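Local coordinates for protein citrate lyase (Yersinia pestis, PDB 3QLL) that probably acts as a magnesium-dependent lyase, resembling the citrate lyase beta subunit of the HpcH/HpaI aldolase family, at residues 140-143 / 144-147; 262-265 / 266-270. One frame throughout, in Å; residues are numbered along the deposited sequence.

Interaction 1. Residues 140-143 / 144-147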
loop_
_atom_site.group_PDB
_atom_site.type_symbol
_atom_site.label_atom_id
_atom_site.label_comp_id
_atom_site.label_asym_id
_atom_site.label_seq_id
_atom_site.Cartn_x
_atom_site.Cartn_y
_atom_site.Cartn_z
ATOM N N SER A 140 -16.908 3.726 8.006
ATOM C CA SER A 140 -17.268 4.863 7.169
ATOM C C SER A 140 -17.198 6.099 8.001
ATOM O O SER A 140 -17.116 6.027 9.215
ATOM C CB SER A 140 -18.704 4.718 6.618
ATOM O OG SER A 140 -19.614 5.156 7.628
ATOM N N ALA A 141 -17.218 7.231 7.313
ATOM C CA ALA A 141 -17.208 8.511 7.984
ATOM C C ALA A 141 -18.538 8.740 8.737
ATOM O O ALA A 141 -18.579 9.325 9.832
ATOM C CB ALA A 141 -16.960 9.653 6.926
ATOM N N ALA A 142 -19.607 8.194 8.168
ATOM C CA ALA A 142 -20.940 8.303 8.748
ATOM C C ALA A 142 -20.989 7.579 10.099
ATOM O O ALA A 142 -21.700 8.008 11.001
ATOM C CB ALA A 142 -22.018 7.772 7.779
ATOM N N HIS A 143 -20.200 6.513 10.261
ATOM C CA HIS A 143 -20.176 5.824 11.583
ATOM C C HIS A 143 -19.856 6.788 12.692
ATOM O O HIS A 143 -20.544 6.846 13.713
ATOM C CB HIS A 143 -19.116 4.750 11.621
ATOM C CG HIS A 143 -19.553 3.429 11.088
ATOM N ND1 HIS A 143 -19.764 3.208 9.747
ATOM C CD2 HIS A 143 -19.809 2.259 11.707
ATOM C CE1 HIS A 143 -20.125 1.953 9.561
ATOM N NE2 HIS A 143 -20.163 1.359 10.733
ATOM N N LEU A 144 -18.819 7.574 12.442
ATOM C CA LEU A 144 -18.338 8.533 13.418
ATOM C C LEU A 144 -19.284 9.744 13.500
ATOM O O LEU A 144 -19.493 10.303 14.566
ATOM C CB LEU A 144 -16.910 8.970 13.089
ATOM C CG LEU A 144 -15.894 7.842 13.159
ATOM C CD1 LEU A 144 -14.513 8.420 12.904
ATOM C CD2 LEU A 144 -15.983 7.191 14.559
ATOM N N GLN A 145 -19.849 10.151 12.375
ATOM C CA GLN A 145 -20.706 11.348 12.411
ATOM C C GLN A 145 -22.014 11.129 13.151
ATOM O O GLN A 145 -22.473 12.002 13.878
ATOM C CB GLN A 145 -20.982 11.864 10.992
ATOM C CG GLN A 145 -19.692 12.341 10.397
ATOM C CD GLN A 145 -19.665 12.399 8.864
ATOM O OE1 GLN A 145 -20.539 11.871 8.170
ATOM N NE2 GLN A 145 -18.614 13.018 8.334
ATOM N N ILE A 146 -22.542 9.918 13.013
ATOM C CA ILE A 146 -23.710 9.471 13.749
ATOM C C ILE A 146 -23.493 9.536 15.257
ATOM O O ILE A 146 -24.327 10.077 15.970
ATOM C CB ILE A 146 -24.099 8.049 13.350
ATOM C CG1 ILE A 146 -24.580 8.019 11.905
ATOM C CG2 ILE A 146 -25.183 7.535 14.264
ATOM C CD1 ILE A 146 -24.890 6.623 11.389
ATOM N N LEU A 147 -22.391 8.962 15.726
ATOM C CA LEU A 147 -22.014 9.033 17.134
ATOM C C LEU A 147 -21.836 10.463 17.618
ATOM O O LEU A 147 -22.314 10.821 18.718
ATOM C CB LEU A 147 -20.743 8.255 17.384
ATOM C CG LEU A 147 -20.965 6.830 17.838
ATOM C CD1 LEU A 147 -19.617 6.271 18.266
ATOM C CD2 LEU A 147 -21.997 6.726 18.965
#
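The Gln-145 side chain runs along Ala-141. Its CG sits beside the backbone N (chi1 -66°), which heads the chain toward the preceding turn. CG passes 3.3 Å from Ala-141 O, and the amide runs on toward the methyl group, with NE2 4.0 Å from Ala-141 CB. NE2 is hydrogen-bonded to Ala-179 O, so a neighbouring loop fixes the amide. The same Ala-141 O accepts a hydrogen bond from Gln-145 N at 3.0 Å. Ile-146 lies alongside the next carbonyl. Its CG1 branch comes to 3.0 Å from Ala-142 O, and Ile-146 N donates to that oxygen at 2.9 Å. Ser-140 takes the edge of the His-143 ring. Its OG lies in the ring plane and is hydrogen-bonded to His-143 ND1 at 2.9 Å. The geometry does not tell which of the two gives the proton. The His-143 side chain also touches Thr-138 and Leu-135. Leu-144 and Leu-147 are buried, and Leu-147 packs on strand 132-135. This is the N-terminal part of helix 141-150, which follows that strand in a beta/alpha barrel.

Interaction 2. Residues 262-265 / 266-270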
loop_
_atom_site.group_PDB
_atom_site.type_symbol
_atom_site.label_atom_id
_atom_site.label_comp_id
_atom_site.label_asym_id
_atom_site.label_seq_id
_atom_site.Cartn_x
_atom_site.Cartn_y
_atom_site.Cartn_z
ATOM N N SER A 262 3.840 -1.485 31.351
ATOM C CA SER A 262 5.114 -0.840 31.638
ATOM C C SER A 262 6.028 -0.908 30.402
ATOM O O SER A 262 6.704 0.066 30.066
ATOM C CB SER A 262 5.798 -1.476 32.870
ATOM O OG SER A 262 6.499 -2.673 32.577
ATOM N N THR A 263 6.039 -2.050 29.731
ATOM C CA THR A 263 6.810 -2.192 28.492
ATOM C C THR A 263 6.401 -1.162 27.429
ATOM O O THR A 263 7.261 -0.491 26.843
ATOM C CB THR A 263 6.633 -3.610 27.901
ATOM O OG1 THR A 263 7.118 -4.590 28.849
ATOM C CG2 THR A 263 7.412 -3.752 26.636
ATOM N N ILE A 264 5.098 -1.000 27.234
ATOM C CA ILE A 264 4.576 -0.092 26.233
ATOM C C ILE A 264 4.886 1.365 26.636
ATOM O O ILE A 264 5.307 2.183 25.803
ATOM C CB ILE A 264 3.066 -0.276 26.038
ATOM C CG1 ILE A 264 2.770 -1.596 25.312
ATOM C CG2 ILE A 264 2.484 0.912 25.299
ATOM C CD1 ILE A 264 1.271 -1.976 25.287
ATOM N N ASN A 265 4.659 1.698 27.905
ATOM C CA ASN A 265 4.980 3.027 28.407
ATOM C C ASN A 265 6.415 3.449 28.196
ATOM O O ASN A 265 6.699 4.515 27.642
ATOM C CB ASN A 265 4.629 3.135 29.890
ATOM C CG ASN A 265 3.141 3.286 30.100
ATOM O OD1 ASN A 265 2.414 3.571 29.151
ATOM N ND2 ASN A 265 2.683 3.138 31.331
ATOM N N THR A 266 7.317 2.573 28.596
ATOM C CA THR A 266 8.737 2.835 28.495
ATOM C C THR A 266 9.197 3.077 27.069
ATOM O O THR A 266 9.917 4.040 26.812
ATOM C CB THR A 266 9.558 1.681 29.090
ATOM O OG1 THR A 266 9.144 1.457 30.439
ATOM C CG2 THR A 266 11.034 2.011 29.033
ATOM N N LEU A 267 8.768 2.203 26.157
ATOM C CA LEU A 267 9.215 2.233 24.759
ATOM C C LEU A 267 8.678 3.456 23.972
ATOM O O LEU A 267 9.287 3.891 22.992
ATOM C CB LEU A 267 8.848 0.914 24.037
ATOM C CG LEU A 267 9.657 -0.324 24.497
ATOM C CD1 LEU A 267 9.249 -1.602 23.768
ATOM C CD2 LEU A 267 11.142 -0.102 24.327
ATOM N N PHE A 268 7.559 4.009 24.432
ATOM C CA PHE A 268 6.958 5.210 23.848
ATOM C C PHE A 268 7.359 6.469 24.654
ATOM O O PHE A 268 6.745 7.535 24.513
ATOM C CB PHE A 268 5.439 5.088 23.781
ATOM C CG PHE A 268 4.923 4.362 22.566
ATOM C CD1 PHE A 268 5.098 4.885 21.283
ATOM C CD2 PHE A 268 4.190 3.214 22.708
ATOM C CE1 PHE A 268 4.552 4.232 20.154
ATOM C CE2 PHE A 268 3.649 2.555 21.603
ATOM C CZ PHE A 268 3.822 3.062 20.328
ATOM N N THR A 269 8.381 6.344 25.495
ATOM C CA THR A 269 8.853 7.469 26.271
ATOM C C THR A 269 10.141 7.966 25.635
ATOM O O THR A 269 11.067 7.191 25.398
ATOM C CB THR A 269 9.085 7.092 27.751
ATOM O OG1 THR A 269 7.832 6.726 28.337
ATOM C CG2 THR A 269 9.605 8.265 28.528
ATOM N N PRO A 270 10.176 9.270 25.315
ATOM C CA PRO A 270 11.300 9.927 24.626
ATOM C C PRO A 270 12.634 9.849 25.389
ATOM O O PRO A 270 12.640 9.890 26.630
ATOM C CB PRO A 270 10.835 11.377 24.559
ATOM C CG PRO A 270 9.348 11.334 24.615
ATOM C CD PRO A 270 9.019 10.166 25.507
#
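This is a local contact along the C-terminal half of the short helix 261-267 and just past its end. The helix follows strand 252-255, the eighth strand of the beta/alpha barrel, and the contact sits at the surface. The amides of Thr-266, Leu-267 and Phe-268 each donate to the carbonyl four residues back. Thr-269 N goes to Thr-266 O instead. Phe-268 is the first residue to leave helical geometry.

Two side-chain pairs run alongside each other in the same direction. Thr-263 CG2 meets Leu-267 CD1 at 4.0 Å. Ile-264 CG2 approaches Phe-268 CD2 at 3.9 Å, at the edge of the ring and in its plane. CG1 of Ile-264 sits beside the backbone N (chi1 -72°), which puts CG2 anti to that N, toward the Phe-268 ring. Phe-268 also packs on helix 235-248 and on Lys-253. Ile-264 packs on Ala-255, so this pair joins the helix to the barrel wall.

On another side, Asn-265 OD1 is hydrogen-bonded to Ser-47 OG, which ties the helix to the first strand. The hydroxyls of Thr-266 and Thr-269 donate to carbonyls four residues back. Ser-262 O takes two bonds from Thr-266, one from N at 3.0 Å and one from OG1 at 2.8 Å. They arrive from opposite faces of the carbonyl plane. Beyond the helix, Thr-269 OG1 is also hydrogen-bonded to Arg-46 NH1. It donates to Asn-265 O at 2.6 Å, and the hydroxyl comes in 39° off the plane of the carbonyl.

Overall arrangement
Interactions 1 and 2 belong to two outer helices of one eight-stranded parallel barrel. The first is in the N-terminal part of helix 141-150, which follows strand 132-135, the fourth strand. The second is at the end of the helix after strand 252-255, the eighth. They lie on opposite sides of the chain's centre and do not touch. Their centres are 32 Å apart and their nearest atoms about 20 Å. Interaction 1 is nearer the predicted site. The side chain of His-143 is about 9 Å from that of Glu-165, a predicted magnesium ligand, and the side chain of Leu-147 is about 9 Å from that of Arg-107, predicted to bind substrate. Interaction 2 lies away from these residues.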